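Local coordinates for protein CT263 (Chlamydia trachomatis, PDB 4QAS) that probably hydrolyses the N-glycosidic bond of a futalosine-type nucleoside on the route to menaquinone, as a member of the MTAN nucleosidase family, at residues Arg21-Phe26 / Leu45-Leu50; Lys89-Thr94 / Leu137-Met142; Phe145-Gln150 / Cys156-Ile161; Ser164-Tyr167 / Gly172-Phe175. The protein carries 1 engineered substitution. One frame throughout, in Å; residues are numbered along the deposited sequence. Where two conformers were deposited one is given.

Contact 1. Residues Arg21-Phe26 / Leu45-Leu50; sequences RTLSLF and LDVMVL
Two hydrophobic pairs, Phe26 with Leu45 and Leu23 with Val47, make this contact between the end of a helix and a strand; no hydrogen bond spans it. The first is a CH-pi interaction. Methyl CD2 of Leu45 lies over one face of the Phe26 ring, 3.9 Å from its centroid and 29° off the ring normal, displaced toward the side where it comes within 3.5 Å of CE2 of Phe26. With CG of Leu45 anti to its backbone N (chi1 -172°), the branch is carried up to the ring, and the two side chains meet at roughly a right angle. The second pair is aliphatic packing. CD2 of Leu23 rests against the whole isopropyl group of Val47, at 4.0 Å from both CB and CG1 and only slightly farther from CG2. The CB of Leu23 points to the flank, so it is the branch end that closes the gap.

The pairs seat the C-terminal end of helix 16-25 and the residue after it on strand 43-49. Tyr38 and Tyr195 add further aromatic contacts to Phe26, and Tyr36 touches both Leu23 and Val47. Leu25 packs on Phe192 of the second subunit.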
loop_
_atom_site.group_PDB
_atom_site.type_symbol
_atom_site.label_atom_id
_atom_site.label_comp_id
_atom_site.label_asym_id
_atom_site.label_seq_id
_atom_site.Cartn_x
_atom_site.Cartn_y
_atom_site.Cartn_z
ATOM N N ARG A 21 -1.628 5.772 -7.773
ATOM C CA ARG A 21 -1.945 4.784 -6.738
ATOM C C ARG A 21 -1.044 4.933 -5.521
ATOM O O ARG A 21 -1.490 4.696 -4.398
ATOM C CB ARG A 21 -1.935 3.365 -7.300
ATOM C CG ARG A 21 -2.967 3.122 -8.414
ATOM C CD ARG A 21 -4.410 3.407 -8.015
ATOM N NE ARG A 21 -4.739 2.843 -6.730
ATOM C CZ ARG A 21 -5.753 3.227 -5.983
ATOM N NH1 ARG A 21 -6.662 4.038 -6.486
ATOM N NH2 ARG A 21 -5.940 2.724 -4.773
ATOM N N THR A 22 0.189 5.396 -5.695
ATOM C CA THR A 22 1.018 5.688 -4.533
ATOM C C THR A 22 0.451 6.845 -3.722
ATOM O O THR A 22 0.465 6.809 -2.486
ATOM C CB THR A 22 2.449 5.982 -4.970
ATOM O OG1 THR A 22 3.012 4.791 -5.546
ATOM C CG2 THR A 22 3.304 6.399 -3.788
ATOM N N LEU A 23 -0.092 7.859 -4.388
ATOM C CA LEU A 23 -0.691 8.972 -3.681
ATOM C C LEU A 23 -1.937 8.549 -2.922
ATOM O O LEU A 23 -2.285 9.206 -1.939
ATOM C CB LEU A 23 -1.000 10.105 -4.649
ATOM C CG LEU A 23 0.217 10.866 -5.216
ATOM C CD1 LEU A 23 -0.212 11.766 -6.354
ATOM C CD2 LEU A 23 0.885 11.659 -4.123
ATOM N N SER A 24 -2.588 7.446 -3.316
ATOM C CA SER A 24 -3.720 6.926 -2.560
ATOM C C SER A 24 -3.290 6.130 -1.325
ATOM O O SER A 24 -4.089 5.950 -0.419
ATOM C CB SER A 24 -4.578 6.064 -3.489
ATOM O OG SER A 24 -5.789 5.759 -2.878
ATOM N N LEU A 25 -2.062 5.632 -1.285
ATOM C CA LEU A 25 -1.636 4.741 -0.200
ATOM C C LEU A 25 -1.525 5.431 1.139
ATOM O O LEU A 25 -1.652 4.775 2.169
ATOM C CB LEU A 25 -0.243 4.218 -0.472
ATOM C CG LEU A 25 -0.013 3.222 -1.549
ATOM C CD1 LEU A 25 1.491 2.826 -1.442
ATOM C CD2 LEU A 25 -0.912 2.031 -1.376
ATOM N N PHE A 26 -1.208 6.731 1.157
ATOM C CA PHE A 26 -1.004 7.498 2.373
ATOM C C PHE A 26 -1.852 8.754 2.306
ATOM O O PHE A 26 -2.134 9.246 1.199
ATOM C CB PHE A 26 0.477 7.899 2.537
ATOM C CG PHE A 26 1.413 6.751 2.522
ATOM C CD1 PHE A 26 1.608 5.988 3.663
ATOM C CD2 PHE A 26 2.094 6.435 1.392
ATOM C CE1 PHE A 26 2.473 4.917 3.644
ATOM C CE2 PHE A 26 2.957 5.379 1.366
ATOM C CZ PHE A 26 3.149 4.618 2.513
ATOM N N LEU A 45 7.796 11.461 3.922
ATOM C CA LEU A 45 7.585 10.947 2.586
ATOM C C LEU A 45 7.035 12.074 1.720
ATOM O O LEU A 45 5.899 12.516 1.933
ATOM C CB LEU A 45 6.605 9.773 2.657
ATOM C CG LEU A 45 6.416 8.988 1.392
ATOM C CD1 LEU A 45 7.726 8.335 0.954
ATOM C CD2 LEU A 45 5.321 7.950 1.660
ATOM N N ASP A 46 7.821 12.530 0.741
ATOM C CA ASP A 46 7.400 13.590 -0.159
ATOM C C ASP A 46 7.281 13.000 -1.553
ATOM O O ASP A 46 7.977 12.039 -1.899
ATOM C CB ASP A 46 8.403 14.748 -0.161
ATOM C CG ASP A 46 8.388 15.561 1.132
ATOM O OD1 ASP A 46 7.443 15.388 1.940
ATOM O OD2 ASP A 46 9.329 16.354 1.302
ATOM N N VAL A 47 6.405 13.594 -2.364
ATOM C CA VAL A 47 6.197 13.133 -3.734
ATOM C C VAL A 47 6.257 14.318 -4.668
ATOM O O VAL A 47 5.549 15.307 -4.462
ATOM C CB VAL A 47 4.843 12.418 -3.888
ATOM C CG1 VAL A 47 4.649 11.977 -5.330
ATOM C CG2 VAL A 47 4.790 11.229 -2.992
ATOM N N MET A 48 7.068 14.200 -5.716
ATOM C CA MET A 48 7.091 15.151 -6.818
ATOM C C MET A 48 6.716 14.464 -8.117
ATOM O O MET A 48 7.123 13.336 -8.377
ATOM C CB MET A 48 8.463 15.751 -6.934
ATOM C CG MET A 48 8.718 16.646 -5.761
ATOM S SD MET A 48 10.337 17.401 -5.749
ATOM C CE MET A 48 10.296 18.265 -4.178
ATOM N N VAL A 49 5.940 15.163 -8.924
ATOM C CA VAL A 49 5.498 14.692 -10.233
ATOM C C VAL A 49 6.082 15.658 -11.263
ATOM O O VAL A 49 5.801 16.863 -11.222
ATOM C CB VAL A 49 3.967 14.661 -10.310
ATOM C CG1 VAL A 49 3.523 14.150 -11.684
ATOM C CG2 VAL A 49 3.395 13.783 -9.215
ATOM N N LEU A 50 6.907 15.143 -12.182
ATOM C CA LEU A 50 7.706 16.029 -13.032
ATOM C C LEU A 50 6.861 16.772 -14.054
ATOM O O LEU A 50 7.059 17.962 -14.276
ATOM C CB LEU A 50 8.818 15.254 -13.745
ATOM C CG LEU A 50 9.838 14.609 -12.811
ATOM C CD1 LEU A 50 10.884 13.877 -13.617
ATOM C CD2 LEU A 50 10.509 15.654 -11.916
#

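Contact 2. Residues Lys89-Thr94 / Leu137-Met142; sequences KTYTIT and LQLVDM
Leu139 meets Tyr91 and Ile93 through a single methyl group, CD1, inside the barrel-like closure of the mixed sheet in this nucleosidase fold. Strand 119-124 pairs with both 90-99 and 139-141, so the last two are not hydrogen-bonded to each other: their nearest CA atoms, of Ile93 and Leu139, are 9.1 Å apart, and the side chains span the gap. CD1 of Leu139 lies 3.9 Å from CD1 of Tyr91 and 4.0 Å from Tyr91 CB, touching the stem and the near side of the ring obliquely. The same methyl lies 4.0 Å from CD1 of Ile93. The CB of Ile93 points to the flank, and its bent chain (chi1 -55°, chi2 -55°) turns CD1 back toward the leucine.

Around this first shell, strand alternation sets the facing: Tyr91 points at Leu139, whereas Thr90 and Thr92 point away, and Thr90 touches helix 180-197. Tyr91 is hydrogen-bonded through its backbone to Lys162 of strand 158-167, and the side chains of Ile93 and Leu139 both touch Lys162. Beyond Leu139, the chain runs through Asp141 into Met142 and the next helix; in MTAN relatives the equivalent turn carries a Met-Glu pair that lines the ribose site. The carboxylate of Asp141 is held at both oxygens: OD2 forms a salt bridge with Lys162 NZ and weakly caps Gly144 N, while OD1 is hydrogen-bonded to Ser124 OG.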
loop_
_atom_site.group_PDB
_atom_site.type_symbol
_atom_site.label_atom_id
_atom_site.label_comp_id
_atom_site.label_asym_id
_atom_site.label_seq_id
_atom_site.Cartn_x
_atom_site.Cartn_y
_atom_site.Cartn_z
ATOM N N LYS A 89 5.303 -6.304 -14.862
ATOM C CA LYS A 89 6.307 -6.824 -13.943
ATOM C C LYS A 89 7.169 -5.674 -13.435
ATOM O O LYS A 89 7.612 -4.824 -14.212
ATOM C CB LYS A 89 7.183 -7.866 -14.623
ATOM C CG LYS A 89 8.194 -8.513 -13.714
ATOM C CD LYS A 89 8.802 -9.746 -14.313
ATOM C CE LYS A 89 9.890 -10.284 -13.437
ATOM N NZ LYS A 89 9.371 -10.808 -12.154
ATOM N N THR A 90 7.424 -5.656 -12.139
ATOM C CA THR A 90 8.163 -4.594 -11.491
ATOM C C THR A 90 9.620 -4.999 -11.351
ATOM O O THR A 90 9.916 -6.088 -10.856
ATOM C CB THR A 90 7.547 -4.343 -10.122
ATOM O OG1 THR A 90 6.127 -4.208 -10.289
ATOM C CG2 THR A 90 8.163 -3.118 -9.494
ATOM N N TYR A 91 10.517 -4.126 -11.784
ATOM C CA TYR A 91 11.949 -4.331 -11.696
ATOM C C TYR A 91 12.570 -3.194 -10.910
ATOM O O TYR A 91 12.023 -2.096 -10.831
ATOM C CB TYR A 91 12.575 -4.322 -13.090
ATOM C CG TYR A 91 12.165 -5.463 -13.956
ATOM C CD1 TYR A 91 11.044 -5.400 -14.765
ATOM C CD2 TYR A 91 12.937 -6.622 -14.009
ATOM C CE1 TYR A 91 10.695 -6.442 -15.586
ATOM C CE2 TYR A 91 12.599 -7.674 -14.840
ATOM C CZ TYR A 91 11.464 -7.587 -15.626
ATOM O OH TYR A 91 11.073 -8.609 -16.478
ATOM N N THR A 92 13.737 -3.492 -10.357
ATOM C CA THR A 92 14.646 -2.459 -9.893
ATOM C C THR A 92 15.795 -2.328 -10.874
ATOM O O THR A 92 16.184 -3.295 -11.518
ATOM C CB THR A 92 15.132 -2.727 -8.459
ATOM O OG1 THR A 92 15.833 -1.555 -7.998
ATOM C CG2 THR A 92 15.980 -3.962 -8.339
ATOM N N ILE A 93 16.312 -1.128 -11.012
ATOM C CA ILE A 93 17.309 -0.808 -12.041
ATOM C C ILE A 93 18.719 -0.838 -11.471
ATOM O O ILE A 93 18.987 -0.312 -10.377
ATOM C CB ILE A 93 16.974 0.554 -12.656
ATOM C CG1 ILE A 93 15.544 0.554 -13.186
ATOM C CG2 ILE A 93 17.993 0.938 -13.703
ATOM C CD1 ILE A 93 15.227 -0.575 -14.190
ATOM N N THR A 94 19.645 -1.444 -12.220
ATOM C CA THR A 94 21.045 -1.476 -11.822
ATOM C C THR A 94 21.817 -0.321 -12.423
ATOM O O THR A 94 22.673 0.262 -11.754
ATOM C CB THR A 94 21.662 -2.809 -12.246
ATOM O OG1 THR A 94 21.470 -3.001 -13.652
ATOM C CG2 THR A 94 20.979 -3.951 -11.499
ATOM N N LEU A 137 18.591 -3.572 -25.718
ATOM C CA LEU A 137 17.792 -2.788 -24.789
ATOM C C LEU A 137 16.909 -3.713 -23.965
ATOM O O LEU A 137 16.521 -4.801 -24.409
ATOM C CB LEU A 137 16.914 -1.766 -25.522
ATOM C CG LEU A 137 17.638 -0.741 -26.404
ATOM C CD1 LEU A 137 16.636 0.252 -26.995
ATOM C CD2 LEU A 137 18.726 -0.000 -25.631
ATOM N N GLN A 138 16.623 -3.274 -22.740
ATOM C CA GLN A 138 15.719 -3.994 -21.867
ATOM C C GLN A 138 14.514 -3.092 -21.638
ATOM O O GLN A 138 13.557 -3.106 -22.419
ATOM C CB GLN A 138 16.418 -4.433 -20.563
ATOM C CG GLN A 138 17.431 -5.564 -20.793
ATOM C CD GLN A 138 18.216 -6.008 -19.556
ATOM O OE1 GLN A 138 17.885 -5.684 -18.418
ATOM N NE2 GLN A 138 19.269 -6.777 -19.793
ATOM N N LEU A 139 14.510 -2.327 -20.560
ATOM C CA LEU A 139 13.466 -1.363 -20.285
ATOM C C LEU A 139 13.844 0.017 -20.818
ATOM O O LEU A 139 15.019 0.392 -20.824
ATOM C CB LEU A 139 13.213 -1.285 -18.776
ATOM C CG LEU A 139 12.736 -2.589 -18.144
ATOM C CD1 LEU A 139 12.645 -2.401 -16.629
ATOM C CD2 LEU A 139 11.363 -2.949 -18.722
ATOM N N VAL A 140 12.841 0.769 -21.245
ATOM C CA VAL A 140 13.054 2.067 -21.869
ATOM C C VAL A 140 12.059 3.053 -21.287
ATOM O O VAL A 140 10.850 2.801 -21.303
ATOM C CB VAL A 140 12.882 2.008 -23.393
ATOM C CG1 VAL A 140 13.143 3.397 -23.986
ATOM C CG2 VAL A 140 13.797 0.965 -23.992
ATOM N N ASP A 141 12.539 4.185 -20.793
ATOM C CA ASP A 141 11.667 5.212 -20.242
ATOM C C ASP A 141 12.120 6.546 -20.826
ATOM O O ASP A 141 12.891 6.620 -21.787
ATOM C CB ASP A 141 11.651 5.221 -18.706
ATOM C CG ASP A 141 12.911 5.842 -18.099
ATOM O OD1 ASP A 141 13.944 5.975 -18.801
ATOM O OD2 ASP A 141 12.876 6.210 -16.883
ATOM N N MET A 142 11.684 7.636 -20.206
ATOM C CA MET A 142 12.123 8.970 -20.589
ATOM C C MET A 142 12.956 9.678 -19.528
ATOM O O MET A 142 13.938 10.333 -19.874
ATOM C CB MET A 142 10.904 9.834 -20.932
ATOM C CG MET A 142 10.127 9.318 -22.147
ATOM S SD MET A 142 8.610 10.225 -22.519
ATOM C CE MET A 142 9.222 11.914 -22.500
#

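Contact 3. Residues Phe145-Gln150 / Cys156-Ile161; sequences FFIAKQ and CPCSMI
A helix packed along a strand of the central sheet, in the alpha/beta fold of the MTAN family, is built here from Ala148 and Ile147 against Cys158 and Met160. Helix 144-153 turns back into strand 158-167, and the two local segments run nearly antiparallel, at 161° between their directions, with axes 8.9 Å apart at closest approach. Backbones come closest at Ala148 and Cys158, whose CA atoms are 6.1 Å apart.

That spacing goes with the small alanine on the helix face. With SG of Cys158 anti to its own backbone N (chi1 -172°), the sulfur is swung onto the helix, where it lies 4.1 Å from CA of Ala148 and 4.2 Å from CG2 of Ile147. Two residues on, on the same face of the strand, Met160 extends beyond CG and brings its terminal methyl CE to 4.1 Å from CB of Ala148. Met160 was modelled in two conformers, so this touch is less certain than those of Cys158. No hydrogen bond crosses the contact; it is entirely hydrophobic, and all the touching residues are buried.

Neighbouring strands close the sides: Ile147 also packs on Trp72 and Asn74, and Phe145 on Val96 and Glu98. On the other face of strand 158-167, Ile161 meets helix 180-197. Near the helix start, Phe145 N is hydrogen-bonded to Ser124 OG.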
loop_
_atom_site.group_PDB
_atom_site.type_symbol
_atom_site.label_atom_id
_atom_site.label_comp_id
_atom_site.label_asym_id
_atom_site.label_seq_id
_atom_site.Cartn_x
_atom_site.Cartn_y
_atom_site.Cartn_z
ATOM N N PHE A 145 17.322 8.635 -16.468
ATOM C CA PHE A 145 18.695 9.115 -16.411
ATOM C C PHE A 145 18.750 10.535 -15.853
ATOM O O PHE A 145 19.583 10.850 -15.005
ATOM C CB PHE A 145 19.407 9.075 -17.757
ATOM C CG PHE A 145 20.838 9.486 -17.627
ATOM C CD1 PHE A 145 21.190 10.816 -17.686
ATOM C CD2 PHE A 145 21.832 8.555 -17.363
ATOM C CE1 PHE A 145 22.473 11.205 -17.505
ATOM C CE2 PHE A 145 23.129 8.925 -17.207
ATOM C CZ PHE A 145 23.469 10.268 -17.280
ATOM N N PHE A 146 17.863 11.416 -16.345
ATOM C CA PHE A 146 17.792 12.777 -15.841
ATOM C C PHE A 146 17.704 12.799 -14.322
ATOM O O PHE A 146 18.423 13.553 -13.666
ATOM C CB PHE A 146 16.580 13.471 -16.470
ATOM C CG PHE A 146 16.255 14.801 -15.854
ATOM C CD1 PHE A 146 17.147 15.839 -15.970
ATOM C CD2 PHE A 146 15.069 15.010 -15.154
ATOM C CE1 PHE A 146 16.895 17.081 -15.421
ATOM C CE2 PHE A 146 14.804 16.260 -14.592
ATOM C CZ PHE A 146 15.726 17.293 -14.728
ATOM N N ILE A 147 16.854 11.944 -13.750
ATOM C CA ILE A 147 16.659 11.957 -12.307
ATOM C C ILE A 147 17.913 11.465 -11.597
ATOM O O ILE A 147 18.341 12.048 -10.603
ATOM C CB ILE A 147 15.425 11.117 -11.936
ATOM C CG1 ILE A 147 14.164 11.760 -12.524
ATOM C CG2 ILE A 147 15.310 10.989 -10.416
ATOM C CD1 ILE A 147 12.945 10.855 -12.530
ATOM N N ALA A 148 18.488 10.349 -12.072
ATOM C CA ALA A 148 19.694 9.822 -11.432
ATOM C C ALA A 148 20.825 10.835 -11.478
ATOM O O ALA A 148 21.606 10.963 -10.524
ATOM C CB ALA A 148 20.147 8.537 -12.111
ATOM N N LYS A 149 20.972 11.541 -12.603
ATOM C CA LYS A 149 22.038 12.531 -12.704
ATOM C C LYS A 149 21.793 13.700 -11.760
ATOM O O LYS A 149 22.725 14.181 -11.106
ATOM C CB LYS A 149 22.172 13.004 -14.146
ATOM C CG LYS A 149 23.254 14.047 -14.364
ATOM C CD LYS A 149 24.639 13.480 -14.051
ATOM C CE LYS A 149 25.755 14.454 -14.414
ATOM N NZ LYS A 149 25.635 15.742 -13.680
ATOM N N GLN A 150 20.540 14.151 -11.644
ATOM C CA GLN A 150 20.240 15.213 -10.685
ATOM C C GLN A 150 20.499 14.755 -9.255
ATOM O O GLN A 150 20.996 15.531 -8.436
ATOM C CB GLN A 150 18.808 15.727 -10.858
ATOM C CG GLN A 150 18.538 16.415 -12.198
ATOM C CD GLN A 150 19.529 17.514 -12.479
ATOM O OE1 GLN A 150 20.509 17.312 -13.194
ATOM N NE2 GLN A 150 19.292 18.686 -11.907
ATOM N N CYS A 156 22.849 12.340 -3.061
ATOM C CA CYS A 156 21.793 11.563 -2.463
ATOM C C CYS A 156 21.679 10.251 -3.207
ATOM O O CYS A 156 21.524 10.263 -4.446
ATOM C CB CYS A 156 20.495 12.338 -2.580
ATOM S SG CYS A 156 19.158 11.591 -1.697
ATOM N N PRO A 157 21.631 9.099 -2.530
ATOM C CA PRO A 157 21.421 7.848 -3.264
ATOM C C PRO A 157 20.079 7.862 -3.993
ATOM O O PRO A 157 19.101 8.467 -3.546
ATOM C CB PRO A 157 21.437 6.773 -2.168
ATOM C CG PRO A 157 21.924 7.430 -0.937
ATOM C CD PRO A 157 21.688 8.892 -1.074
ATOM N N CYS A 158 20.040 7.197 -5.151
ATOM C CA CYS A 158 18.859 7.126 -6.002
ATOM C C CYS A 158 18.586 5.684 -6.385
ATOM O O CYS A 158 19.508 4.972 -6.818
ATOM C CB CYS A 158 19.070 7.936 -7.287
ATOM S SG CYS A 158 17.622 8.132 -8.329
ATOM N N SER A 159 17.346 5.256 -6.212
ATOM C CA SER A 159 16.890 3.941 -6.625
ATOM C C SER A 159 15.738 4.115 -7.586
ATOM O O SER A 159 15.099 5.159 -7.626
ATOM C CB SER A 159 16.427 3.109 -5.428
ATOM O OG SER A 159 17.452 2.868 -4.521
ATOM N N MET A 160 15.499 3.092 -8.393
ATOM C CA MET A 160 14.466 3.125 -9.410
ATOM C C MET A 160 13.649 1.860 -9.384
ATOM O O MET A 160 14.190 0.771 -9.264
ATOM C CB MET A 160 15.081 3.195 -10.784
ATOM C CG MET A 160 15.412 4.554 -11.206
ATOM S SD MET A 160 16.122 4.563 -12.813
ATOM C CE MET A 160 16.942 6.149 -12.786
ATOM N N ILE A 161 12.354 2.040 -9.491
ATOM C CA ILE A 161 11.374 0.975 -9.681
ATOM C C ILE A 161 10.725 1.255 -11.027
ATOM O O ILE A 161 10.191 2.345 -11.243
ATOM C CB ILE A 161 10.288 1.006 -8.600
ATOM C CG1 ILE A 161 10.897 0.824 -7.215
ATOM C CG2 ILE A 161 9.260 -0.078 -8.862
ATOM C CD1 ILE A 161 9.949 1.156 -6.059
#

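Contact 4. Residues Ser164-Tyr167 / Gly172-Phe175; sequences SSNY and GQDF. Engineered in segment 164-167: Asn166 (natural residue Asp).
Phe175 brings its ring edge up to the carbonyl of Ser165, the oxygen lying in the ring plane and CD2 standing 3.2 Å from Ser165 O. That buried oxygen has no hydrogen-bond partner in the model; the aromatic edge faces it.

Beside it, engineered Asn166, Asp in the natural sequence, presses its CB against the Gly172 carbonyl, 3.4 Å from Gly172 O. With CG between the backbone N and the carbonyl carbon (chi1 63°), the amide is gripped at both ends: OD1 accepts from Ser165 OG at 2.8 Å, while ND2 donates to Tyr167 O at 2.9 Å with an N-H...O angle of 152°, from above the carbonyl plane. Gly172, with no CB to crowd that oxygen, brings its CA to 3.7 Å from Tyr167 O. The amides of Asn166 and Gln173, their planes 72° apart, do not bond directly; a water accepts from Asn166 ND2 and Gln173 NE2, each at 2.9 Å, and Gln173 NE2 also bonds to Thr169 O. A second water accepts from Tyr167 N at 2.9 Å and donates to Gly172 O at 2.7 Å.

In MTAN relatives the aspartate matching Asn166 is the general acid that protonates the leaving base, so the nucleoside pocket probably lies alongside. Waters bridge the end of strand 158-167, which pairs with strand 71-80, and the start of helix 173-178, whose Leu176 packs on Ser165.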
loop_
_atom_site.group_PDB
_atom_site.type_symbol
_atom_site.label_atom_id
_atom_site.label_comp_id
_atom_site.label_asym_id
_atom_site.label_seq_id
_atom_site.Cartn_x
_atom_site.Cartn_y
_atom_site.Cartn_z
ATOM N N SER A 164 7.059 -2.786 -16.314
ATOM C CA SER A 164 6.943 -2.937 -17.767
ATOM C C SER A 164 5.515 -2.646 -18.216
ATOM O O SER A 164 4.557 -3.316 -17.795
ATOM C CB SER A 164 7.388 -4.328 -18.167
ATOM O OG SER A 164 6.763 -5.282 -17.360
ATOM N N SER A 165 5.364 -1.609 -19.039
ATOM C CA SER A 165 4.068 -1.040 -19.335
ATOM C C SER A 165 3.529 -1.369 -20.711
ATOM O O SER A 165 2.333 -1.192 -20.933
ATOM C CB SER A 165 4.118 0.477 -19.159
ATOM O OG SER A 165 5.095 1.080 -19.974
ATOM N N ASN A 166 4.380 -1.814 -21.628
ATOM C CA ASN A 166 4.014 -2.024 -23.021
ATOM C C ASN A 166 5.256 -2.484 -23.747
ATOM O O ASN A 166 6.381 -2.252 -23.283
ATOM C CB ASN A 166 3.523 -0.738 -23.666
ATOM C CG ASN A 166 4.591 0.353 -23.715
ATOM O OD1 ASN A 166 4.842 1.034 -22.714
ATOM N ND2 ASN A 166 5.211 0.547 -24.871
ATOM N N TYR A 167 5.055 -3.166 -24.876
ATOM C CA TYR A 167 6.140 -3.432 -25.798
ATOM C C TYR A 167 6.338 -2.220 -26.700
ATOM O O TYR A 167 5.399 -1.473 -26.992
ATOM C CB TYR A 167 5.896 -4.724 -26.608
ATOM C CG TYR A 167 5.947 -5.907 -25.685
ATOM C CD1 TYR A 167 7.142 -6.228 -25.036
ATOM C CD2 TYR A 167 4.820 -6.661 -25.396
ATOM C CE1 TYR A 167 7.214 -7.261 -24.140
ATOM C CE2 TYR A 167 4.876 -7.704 -24.479
ATOM C CZ TYR A 167 6.081 -7.987 -23.844
ATOM O OH TYR A 167 6.101 -9.009 -22.917
ATOM N N GLY A 172 1.817 -1.937 -29.727
ATOM C CA GLY A 172 1.984 -2.104 -28.305
ATOM C C GLY A 172 1.555 -0.919 -27.474
ATOM O O GLY A 172 1.417 -1.046 -26.260
ATOM N N GLN A 173 1.309 0.242 -28.085
ATOM C CA GLN A 173 1.010 1.418 -27.272
ATOM C C GLN A 173 -0.363 1.330 -26.608
ATOM O O GLN A 173 -0.565 1.919 -25.542
ATOM C CB GLN A 173 1.090 2.693 -28.114
ATOM C CG GLN A 173 2.454 2.959 -28.738
ATOM C CD GLN A 173 3.566 3.050 -27.709
ATOM O OE1 GLN A 173 3.489 3.821 -26.740
ATOM N NE2 GLN A 173 4.606 2.238 -27.895
ATOM N N ASP A 174 -1.311 0.612 -27.198
ATOM C CA ASP A 174 -2.655 0.566 -26.633
ATOM C C ASP A 174 -2.655 -0.039 -25.239
ATOM O O ASP A 174 -3.438 0.380 -24.375
ATOM C CB ASP A 174 -3.576 -0.245 -27.543
ATOM C CG ASP A 174 -4.119 0.567 -28.702
ATOM O OD1 ASP A 174 -4.334 1.784 -28.528
ATOM O OD2 ASP A 174 -4.328 -0.011 -29.791
ATOM N N PHE A 175 -1.776 -1.003 -24.986
ATOM C CA PHE A 175 -1.736 -1.612 -23.662
ATOM C C PHE A 175 -1.375 -0.583 -22.594
ATOM O O PHE A 175 -1.972 -0.560 -21.508
ATOM C CB PHE A 175 -0.754 -2.777 -23.625
ATOM C CG PHE A 175 -0.865 -3.600 -22.386
ATOM C CD1 PHE A 175 -1.764 -4.649 -22.320
ATOM C CD2 PHE A 175 -0.096 -3.317 -21.276
ATOM C CE1 PHE A 175 -1.873 -5.410 -21.168
ATOM C CE2 PHE A 175 -0.225 -4.057 -20.126
ATOM C CZ PHE A 175 -1.100 -5.111 -20.073
HETATM O O HOH W 1 6.941 2.514 -26.175
HETATM O O HOH W 2 2.237 -3.424 -25.231
#

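Overall arrangement
From the N terminus, contact 1 closes an 18-residue link holding strands 29-30 and 36-40. Contact 2 then closes a longer loop of 42 residues, which takes in strands 106-110 and 119-124. Contact 3 folds helix 144-153 back on strand 158-167, and contact 4 joins the far end of that strand to helix 173-178. All four are in series: none nests within or crosses another. Contacts 1 and 3 touch where Leu50 CD1 packs on Ile147 CD1 at 3.8 Å; contacts 2, 3 and 4 meet through the sheet. There strand 90-99 borders strand 158-167, with Thr92 OG1 3.1 Å from Met160 O and Lys89 O 3.0 Å from Ser164 N.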